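Local coordinates for protein GH127 beta-L-arabinofuranoside (PDB 4QJY) that probably hydrolyses terminal beta-L-arabinofuranosyl residues from sugar chains, as a family 127 glycoside hydrolase with an (alpha/alpha)6-barrel type catalytic domain, at residues G67-M72 against N120-I125; D78-L83 against G145-A150; D189-I194 against V263-R268. All blocks are in the same frame, centred on the assembly; numbering follows the deposited sequence.

Contact 1: residues G67-M72 against N120-I125; sequences GEFYGM and NTYYTI
Phe69 fills the notch between Thr121, Tyr122 and Ile125. The aromatic part is a T-shaped pair. The Tyr122 ring turns its edge to the face of Phe69, with the planes at 86° and the centroids 5.2 Å apart. Tyr122 CD1 sits above the middle of the Phe69 ring, 3.8 Å from Phe69 CD1. Tyr122 CB adds a CH-pi contact over the same ring, 4.2 Å from its centroid. With chi1 at -180°, Phe69 CG points opposite the backbone N, and the ring reaches across to 120-125.

The apolar part is Ile125, whose CD1 lies 3.9 Å from Phe69 CB and also touches Phe69 N and CA.

No hydrogen bond joins the two segments. Thr121 OG1 lies at the edge of the Phe69 ring, in its plane, 3.4 Å from Phe69 CE2; the hydroxyl is hydrogen-bonded to Asp76. The other polar bonds hold the turn itself. Asn120 OD1 accepts from Tyr123 N at 2.9 Å, a capping bond at the turn that leads into helix 122-126. Thr124 OG1 donates to Asn120 O at 2.7 Å.

The contact lies near the surface of the catalytic domain. It joins the loop between helices 54-61 and 76-92 to helix 122-126. Helix 54-61 backs both: Asn57 touches Phe69 and Thr121, and Ile60 touches Ile125.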
loop_
_atom_site.group_PDB
_atom_site.type_symbol
_atom_site.label_atom_id
_atom_site.label_comp_id
_atom_site.label_asym_id
_atom_site.label_seq_id
_atom_site.Cartn_x
_atom_site.Cartn_y
_atom_site.Cartn_z
ATOM N N GLY A 67 30.631 12.053 29.729
ATOM C CA GLY A 67 29.245 11.969 29.317
ATOM C C GLY A 67 28.948 10.558 28.822
ATOM O O GLY A 67 29.753 9.682 28.928
ATOM N N GLU A 68 27.792 10.399 28.207
ATOM C CA GLU A 68 27.281 9.131 27.740
ATOM C C GLU A 68 27.173 9.155 26.234
ATOM O O GLU A 68 26.923 10.192 25.667
ATOM C CB GLU A 68 25.883 8.923 28.317
ATOM C CG GLU A 68 25.892 8.855 29.835
ATOM C CD GLU A 68 24.555 8.415 30.439
ATOM O OE1 GLU A 68 23.553 8.337 29.685
ATOM O OE2 GLU A 68 24.515 8.163 31.671
ATOM N N PHE A 69 27.313 7.986 25.619
ATOM C CA PHE A 69 27.048 7.825 24.243
ATOM C C PHE A 69 25.622 8.238 23.968
ATOM O O PHE A 69 24.740 7.861 24.688
ATOM C CB PHE A 69 27.213 6.379 23.804
ATOM C CG PHE A 69 26.935 6.165 22.318
ATOM C CD1 PHE A 69 25.658 5.915 21.869
ATOM C CD2 PHE A 69 27.951 6.274 21.383
ATOM C CE1 PHE A 69 25.380 5.768 20.513
ATOM C CE2 PHE A 69 27.705 6.092 20.038
ATOM C CZ PHE A 69 26.412 5.847 19.598
ATOM N N TYR A 70 25.412 8.968 22.884
ATOM C CA TYR A 70 24.095 9.242 22.395
ATOM C C TYR A 70 24.054 9.100 20.881
ATOM O O TYR A 70 24.947 9.534 20.172
ATOM C CB TYR A 70 23.696 10.666 22.791
ATOM C CG TYR A 70 22.310 11.080 22.379
ATOM C CD1 TYR A 70 21.214 10.852 23.216
ATOM C CD2 TYR A 70 22.085 11.711 21.151
ATOM C CE1 TYR A 70 19.927 11.254 22.850
ATOM C CE2 TYR A 70 20.808 12.122 20.771
ATOM C CZ TYR A 70 19.739 11.891 21.627
ATOM O OH TYR A 70 18.482 12.287 21.252
ATOM N N GLY A 71 22.964 8.514 20.428
ATOM C CA GLY A 71 22.597 8.454 19.048
ATOM C C GLY A 71 22.309 7.043 18.591
ATOM O O GLY A 71 22.200 6.144 19.372
ATOM N N MET A 72 22.244 6.865 17.296
ATOM C CA MET A 72 22.095 5.549 16.721
ATOM C C MET A 72 23.427 4.787 16.781
ATOM O O MET A 72 24.490 5.364 17.009
ATOM C CB MET A 72 21.640 5.670 15.272
ATOM C CG MET A 72 20.320 6.399 15.048
ATOM S SD MET A 72 18.882 5.539 15.669
ATOM C CE MET A 72 18.890 3.927 14.888
ATOM N N ASN A 120 35.687 2.967 17.512
ATOM C CA ASN A 120 34.252 2.881 17.600
ATOM C C ASN A 120 33.816 3.427 18.967
ATOM O O ASN A 120 34.234 2.919 20.006
ATOM C CB ASN A 120 33.765 1.453 17.409
ATOM C CG ASN A 120 32.245 1.348 17.436
ATOM O OD1 ASN A 120 31.614 1.679 18.421
ATOM N ND2 ASN A 120 31.657 0.931 16.340
ATOM N N THR A 121 33.019 4.482 18.967
ATOM C CA THR A 121 32.753 5.195 20.223
ATOM C C THR A 121 31.806 4.406 21.064
ATOM O O THR A 121 32.020 4.301 22.267
ATOM C CB THR A 121 32.157 6.600 20.031
ATOM O OG1 THR A 121 30.944 6.505 19.275
ATOM C CG2 THR A 121 33.155 7.522 19.295
ATOM N N TYR A 122 30.742 3.863 20.463
ATOM C CA TYR A 122 29.783 3.070 21.231
ATOM C C TYR A 122 30.518 1.986 21.997
ATOM O O TYR A 122 30.262 1.752 23.208
ATOM C CB TYR A 122 28.713 2.419 20.337
ATOM C CG TYR A 122 27.674 1.615 21.098
ATOM C CD1 TYR A 122 26.578 2.247 21.715
ATOM C CD2 TYR A 122 27.754 0.217 21.186
ATOM C CE1 TYR A 122 25.617 1.521 22.412
ATOM C CE2 TYR A 122 26.771 -0.529 21.871
ATOM C CZ TYR A 122 25.724 0.129 22.487
ATOM O OH TYR A 122 24.775 -0.589 23.185
ATOM N N TYR A 123 31.408 1.286 21.312
ATOM C CA TYR A 123 32.069 0.139 21.959
ATOM C C TYR A 123 33.335 0.530 22.692
ATOM O O TYR A 123 34.189 -0.329 22.985
ATOM C CB TYR A 123 32.390 -0.969 20.945
ATOM C CG TYR A 123 31.156 -1.752 20.610
ATOM C CD1 TYR A 123 30.586 -2.594 21.564
ATOM C CD2 TYR A 123 30.548 -1.659 19.355
ATOM C CE1 TYR A 123 29.464 -3.310 21.301
ATOM C CE2 TYR A 123 29.407 -2.409 19.082
ATOM C CZ TYR A 123 28.883 -3.216 20.059
ATOM O OH TYR A 123 27.757 -3.927 19.833
ATOM N N THR A 124 33.480 1.813 22.919
ATOM C CA THR A 124 34.514 2.322 23.762
ATOM C C THR A 124 33.946 2.920 25.060
ATOM O O THR A 124 34.487 2.651 26.139
ATOM C CB THR A 124 35.353 3.344 22.989
ATOM O OG1 THR A 124 36.077 2.631 21.987
ATOM C CG2 THR A 124 36.362 4.078 23.908
ATOM N N ILE A 125 32.865 3.698 24.966
ATOM C CA ILE A 125 32.322 4.415 26.137
ATOM C C ILE A 125 31.034 3.832 26.713
ATOM O O ILE A 125 30.673 4.136 27.828
ATOM C CB ILE A 125 32.114 5.930 25.870
ATOM C CG1 ILE A 125 30.932 6.163 24.943
ATOM C CG2 ILE A 125 33.370 6.528 25.229
ATOM C CD1 ILE A 125 30.864 7.547 24.310
#

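Contact 2: residues D78-L83 against G145-A150; sequences DVAKWL and GHLIEA
His146 begins the contact by packing on Ala80 and Lys81. Its CB is 3.8 Å from Ala80 CB, and its ring lies under the Lys81 chain. Lys81 CE makes a CH-pi contact over one ring face, 3.6 Å from the centroid and 15° off the normal. The lysine is extended beyond CG, which carries its amino group past the ring to Tyr142 OH. A serine in place of His146 would probably leave Lys81 CE without the ring face it packs on and Tyr142 without its edge-to-face partner.

Leu147 follows, with its CD2 3.7 Å from Ala80 CB. The Ala80 methyl also rests on the backbone here, 3.5 Å from Leu147 N. Ala150 closes the row one turn on. Its CB is 3.9 Å from Leu83 CB and also packs on the carbonyl of Ala80.

The small alanines let the axes approach to 8.1 Å. The segments run nearly parallel, at 20°. Helices 76-92 and 140-158 thus pack side by side, consistent with the (alpha/alpha)6 barrel expected of this catalytic domain. Phe163 of helix 162-177 touches Leu83 and Ala150, while helix 96-112 packs on Val79 and Leu83.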
loop_
_atom_site.group_PDB
_atom_site.type_symbol
_atom_site.label_atom_id
_atom_site.label_comp_id
_atom_site.label_asym_id
_atom_site.label_seq_id
_atom_site.Cartn_x
_atom_site.Cartn_y
_atom_site.Cartn_z
ATOM N N ASP A 78 28.327 9.300 10.480
ATOM C CA ASP A 78 27.895 10.664 10.163
ATOM C C ASP A 78 29.077 11.608 10.022
ATOM O O ASP A 78 29.109 12.426 9.122
ATOM C CB ASP A 78 27.002 11.250 11.253
ATOM C CG ASP A 78 25.607 10.629 11.302
ATOM O OD1 ASP A 78 25.079 10.227 10.240
ATOM O OD2 ASP A 78 25.038 10.574 12.430
ATOM N N VAL A 79 30.040 11.481 10.932
ATOM C CA VAL A 79 31.261 12.271 10.888
ATOM C C VAL A 79 32.095 11.940 9.668
ATOM O O VAL A 79 32.597 12.841 8.974
ATOM C CB VAL A 79 32.113 12.002 12.139
ATOM C CG1 VAL A 79 33.388 12.798 12.072
ATOM C CG2 VAL A 79 31.307 12.330 13.402
ATOM N N ALA A 80 32.240 10.635 9.407
ATOM C CA ALA A 80 32.971 10.149 8.252
ATOM C C ALA A 80 32.434 10.732 6.961
ATOM O O ALA A 80 33.211 11.152 6.099
ATOM C CB ALA A 80 32.894 8.625 8.178
ATOM N N LYS A 81 31.112 10.736 6.818
ATOM C CA LYS A 81 30.483 11.182 5.570
ATOM C C LYS A 81 30.678 12.666 5.378
ATOM O O LYS A 81 30.937 13.078 4.286
ATOM C CB LYS A 81 28.984 10.869 5.508
ATOM C CG LYS A 81 28.645 9.390 5.273
ATOM C CD LYS A 81 27.294 9.064 5.873
ATOM C CE LYS A 81 26.943 7.618 5.649
ATOM N NZ LYS A 81 25.521 7.353 6.023
ATOM N N TRP A 82 30.559 13.446 6.438
ATOM C CA TRP A 82 30.888 14.858 6.365
ATOM C C TRP A 82 32.341 15.036 5.935
ATOM O O TRP A 82 32.593 15.739 4.971
ATOM C CB TRP A 82 30.644 15.492 7.701
ATOM C CG TRP A 82 30.730 16.930 7.694
ATOM C CD1 TRP A 82 29.716 17.806 7.446
ATOM C CD2 TRP A 82 31.843 17.703 8.054
ATOM N NE1 TRP A 82 30.156 19.075 7.578
ATOM C CE2 TRP A 82 31.465 19.055 7.929
ATOM C CE3 TRP A 82 33.127 17.395 8.468
ATOM C CZ2 TRP A 82 32.323 20.098 8.169
ATOM C CZ3 TRP A 82 33.991 18.441 8.735
ATOM C CH2 TRP A 82 33.585 19.779 8.587
ATOM N N LEU A 83 33.298 14.334 6.569
ATOM C CA LEU A 83 34.724 14.476 6.175
ATOM C C LEU A 83 34.954 14.088 4.754
ATOM O O LEU A 83 35.720 14.737 4.044
ATOM C CB LEU A 83 35.654 13.664 7.029
ATOM C CG LEU A 83 35.744 14.186 8.458
ATOM C CD1 LEU A 83 36.106 13.072 9.445
ATOM C CD2 LEU A 83 36.700 15.351 8.592
ATOM N N GLY A 145 34.183 1.212 7.363
ATOM C CA GLY A 145 34.163 1.445 5.912
ATOM C C GLY A 145 33.961 2.918 5.564
ATOM O O GLY A 145 34.682 3.463 4.750
ATOM N N HIS A 146 33.020 3.586 6.192
ATOM C CA HIS A 146 32.822 5.018 5.889
ATOM C C HIS A 146 33.989 5.876 6.313
ATOM O O HIS A 146 34.376 6.804 5.601
ATOM C CB HIS A 146 31.524 5.569 6.464
ATOM C CG HIS A 146 30.390 5.421 5.525
ATOM N ND1 HIS A 146 29.364 4.525 5.733
ATOM C CD2 HIS A 146 30.189 5.936 4.294
ATOM C CE1 HIS A 146 28.550 4.539 4.696
ATOM N NE2 HIS A 146 29.024 5.400 3.815
ATOM N N LEU A 147 34.540 5.594 7.491
ATOM C CA LEU A 147 35.761 6.267 7.894
ATOM C C LEU A 147 36.919 6.012 6.900
ATOM O O LEU A 147 37.628 6.915 6.546
ATOM C CB LEU A 147 36.127 5.827 9.297
ATOM C CG LEU A 147 35.252 6.367 10.423
ATOM C CD1 LEU A 147 35.516 5.499 11.649
ATOM C CD2 LEU A 147 35.482 7.831 10.713
ATOM N N ILE A 148 37.100 4.774 6.449
ATOM C CA ILE A 148 38.130 4.475 5.462
ATOM C C ILE A 148 37.925 5.316 4.216
ATOM O O ILE A 148 38.880 5.899 3.705
ATOM C CB ILE A 148 38.120 2.999 5.082
ATOM C CG1 ILE A 148 38.683 2.155 6.203
ATOM C CG2 ILE A 148 38.916 2.734 3.801
ATOM C CD1 ILE A 148 38.402 0.684 6.040
ATOM N N GLU A 149 36.680 5.388 3.731
ATOM C CA GLU A 149 36.386 6.185 2.551
ATOM C C GLU A 149 36.712 7.673 2.784
ATOM O O GLU A 149 37.181 8.348 1.875
ATOM C CB GLU A 149 34.917 6.083 2.158
ATOM C CG GLU A 149 34.450 4.764 1.575
ATOM C CD GLU A 149 33.154 4.943 0.760
ATOM O OE1 GLU A 149 32.044 4.577 1.257
ATOM O OE2 GLU A 149 33.257 5.522 -0.364
ATOM N N ALA A 150 36.378 8.212 3.955
ATOM C CA ALA A 150 36.743 9.591 4.204
ATOM C C ALA A 150 38.274 9.777 4.162
ATOM O O ALA A 150 38.735 10.793 3.647
ATOM C CB ALA A 150 36.172 10.105 5.512
#

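Contact 3: residues D189-I194 against V263-R268; sequences DGHQEI and VGHAVR. With ACT (acetate ion), chain C.
Arg268 meets two histidines: its CG lies over the face of His191, and its NH1 over a face of the His265 ring. Arg268 CG stands almost straight over the His191 ring, 3.6 Å from the centroid and 3° off the normal. Farther along, His191 CD2 lies over the guanidinium face, 3.5 Å from Arg268 CZ. The His191 and guanidinium planes are 38° apart.

One hydrogen bond crosses the contact. Arg268 NE donates to Gly190 O at 2.8 Å. The oxygen lies in the guanidinium plane, but the donor stands above the carbonyl plane. The arginine chain is extended from CG to NE, which brings NE to this carbonyl. Gln192 OE1 packs 3.2 Å from Arg268 CB, while Gln192 NE2 is hydrogen-bonded to Gln251.

The His191 ring is held at both nitrogens. ND1 donates to Gln192 O at 2.7 Å. NE2 donates to acetate OXT at 2.7 Å, with an N-H...O angle of 164°. The acetate, probably from the crystallisation liquor, also bonds to Tyr142 OH and touches Val267, and may mark a pocket. His265 ND1 caps its helix by accepting from Arg268 N at 3.3 Å.

The contact joins the loop before helix 194-205 to the start of helix 266-283. Helix 140-158 flanks the loop through Leu141 and Tyr142, and helix 334-350 packs on Val267.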
loop_
_atom_site.group_PDB
_atom_site.type_symbol
_atom_site.label_atom_id
_atom_site.label_comp_id
_atom_site.label_asym_id
_atom_site.label_seq_id
_atom_site.Cartn_x
_atom_site.Cartn_y
_atom_site.Cartn_z
ATOM N N ASP A 189 29.501 -7.845 7.979
ATOM C CA ASP A 189 28.555 -6.846 8.526
ATOM C C ASP A 189 27.166 -7.060 7.968
ATOM O O ASP A 189 26.968 -7.538 6.847
ATOM C CB ASP A 189 29.017 -5.391 8.280
ATOM C CG ASP A 189 28.238 -4.287 9.191
ATOM O OD1 ASP A 189 27.025 -4.146 9.114
ATOM O OD2 ASP A 189 28.828 -3.532 9.962
ATOM N N GLY A 190 26.187 -6.746 8.797
ATOM C CA GLY A 190 24.818 -6.755 8.367
ATOM C C GLY A 190 24.530 -5.670 7.348
ATOM O O GLY A 190 23.602 -5.794 6.560
ATOM N N HIS A 191 25.322 -4.606 7.352
ATOM C CA HIS A 191 25.180 -3.567 6.360
ATOM C C HIS A 191 26.467 -3.473 5.582
ATOM O O HIS A 191 27.453 -2.909 6.076
ATOM C CB HIS A 191 24.832 -2.183 6.989
ATOM C CG HIS A 191 24.374 -1.179 5.978
ATOM N ND1 HIS A 191 24.986 -1.018 4.746
ATOM C CD2 HIS A 191 23.310 -0.346 5.972
ATOM C CE1 HIS A 191 24.351 -0.087 4.059
ATOM N NE2 HIS A 191 23.344 0.349 4.795
ATOM N N GLN A 192 26.438 -3.990 4.346
ATOM C CA GLN A 192 27.573 -3.895 3.431
ATOM C C GLN A 192 28.039 -2.436 3.233
ATOM O O GLN A 192 27.253 -1.506 3.352
ATOM C CB GLN A 192 27.233 -4.523 2.082
ATOM C CG GLN A 192 26.745 -5.961 2.122
ATOM C CD GLN A 192 25.219 -6.072 2.359
ATOM O OE1 GLN A 192 24.615 -5.392 3.223
ATOM N NE2 GLN A 192 24.620 -6.976 1.640
ATOM N N GLU A 193 29.335 -2.271 2.975
ATOM C CA GLU A 193 30.035 -0.987 2.890
ATOM C C GLU A 193 31.537 -1.151 3.015
ATOM O O GLU A 193 32.289 -0.531 2.271
ATOM C CB GLU A 193 29.581 -0.004 3.953
ATOM C CG GLU A 193 30.518 1.165 4.228
ATOM C CD GLU A 193 30.757 2.113 3.049
ATOM O OE1 GLU A 193 29.979 2.097 2.054
ATOM O OE2 GLU A 193 31.732 2.897 3.146
ATOM N N ILE A 194 31.973 -1.968 3.962
ATOM C CA ILE A 194 33.404 -2.093 4.269
ATOM C C ILE A 194 34.072 -2.700 3.054
ATOM O O ILE A 194 35.239 -2.411 2.776
ATOM C CB ILE A 194 33.640 -2.947 5.526
ATOM C CG1 ILE A 194 35.092 -3.033 5.917
ATOM C CG2 ILE A 194 33.235 -4.397 5.333
ATOM C CD1 ILE A 194 35.637 -1.762 6.425
ATOM N N VAL A 263 17.289 -8.821 -3.981
ATOM C CA VAL A 263 16.337 -8.900 -2.881
ATOM C C VAL A 263 16.819 -7.968 -1.720
ATOM O O VAL A 263 17.976 -7.546 -1.641
ATOM C CB VAL A 263 16.201 -10.343 -2.356
ATOM C CG1 VAL A 263 15.940 -11.310 -3.508
ATOM C CG2 VAL A 263 17.490 -10.770 -1.640
ATOM N N GLY A 264 15.925 -7.706 -0.799
ATOM C CA GLY A 264 16.295 -7.093 0.463
ATOM C C GLY A 264 16.421 -5.590 0.413
ATOM O O GLY A 264 15.952 -4.897 -0.512
ATOM N N HIS A 265 17.075 -5.090 1.429
ATOM C CA HIS A 265 17.299 -3.650 1.587
ATOM C C HIS A 265 18.146 -3.144 0.399
ATOM O O HIS A 265 19.185 -3.715 0.096
ATOM C CB HIS A 265 18.063 -3.440 2.866
ATOM C CG HIS A 265 18.243 -1.999 3.220
ATOM N ND1 HIS A 265 19.324 -1.265 2.796
ATOM C CD2 HIS A 265 17.524 -1.183 4.018
ATOM C CE1 HIS A 265 19.234 -0.041 3.281
ATOM N NE2 HIS A 265 18.145 0.033 4.013
ATOM N N ALA A 266 17.674 -2.116 -0.290
ATOM C CA ALA A 266 18.241 -1.749 -1.564
ATOM C C ALA A 266 19.620 -1.116 -1.469
ATOM O O ALA A 266 20.485 -1.443 -2.283
ATOM C CB ALA A 266 17.324 -0.846 -2.314
ATOM N N VAL A 267 19.851 -0.248 -0.481
ATOM C CA VAL A 267 21.178 0.334 -0.334
ATOM C C VAL A 267 22.241 -0.766 -0.064
ATOM O O VAL A 267 23.312 -0.781 -0.674
ATOM C CB VAL A 267 21.263 1.399 0.785
ATOM C CG1 VAL A 267 22.593 2.094 0.684
ATOM C CG2 VAL A 267 20.143 2.435 0.670
ATOM N N ARG A 268 21.922 -1.656 0.865
ATOM C CA ARG A 268 22.801 -2.764 1.221
ATOM C C ARG A 268 23.118 -3.624 -0.015
ATOM O O ARG A 268 24.282 -3.948 -0.296
ATOM C CB ARG A 268 22.145 -3.654 2.269
ATOM C CG ARG A 268 22.126 -3.083 3.694
ATOM C CD ARG A 268 21.516 -4.115 4.630
ATOM N NE ARG A 268 21.662 -3.794 6.039
ATOM C CZ ARG A 268 20.936 -2.847 6.641
ATOM N NH1 ARG A 268 20.052 -2.117 5.951
ATOM N NH2 ARG A 268 21.135 -2.582 7.911
HETATM C C ACT C . 22.633 3.497 4.172
HETATM O O ACT C . 23.900 3.298 4.250
HETATM O OXT ACT C . 21.795 2.592 4.446
HETATM C CH3 ACT C . 22.092 4.851 3.765
#

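Contact 1 is a surface contact, whereas contacts 2 and 3 are buried. All lie in the catalytic domain. Contacts 1 and 2 are linked by sequence: helix 76-92 follows the loop of contact 1, and helix 140-158 follows helix 122-126. Their centres are 17 Å apart and they do not touch. Contacts 2 and 3 meet, where Glu193 packs on Gly145 and His146 and its carboxylate comes close to the like-charged Glu149. Tyr142 also reaches both. The chemistry differs with place. Contact 1 rests on an edge-to-face aromatic pair and an isoleucine, contact 2 on small residues between nearly parallel helices. Contact 3 alone has a hydrogen bond between its segments; its acetate, bound by His191, lies near Lys81.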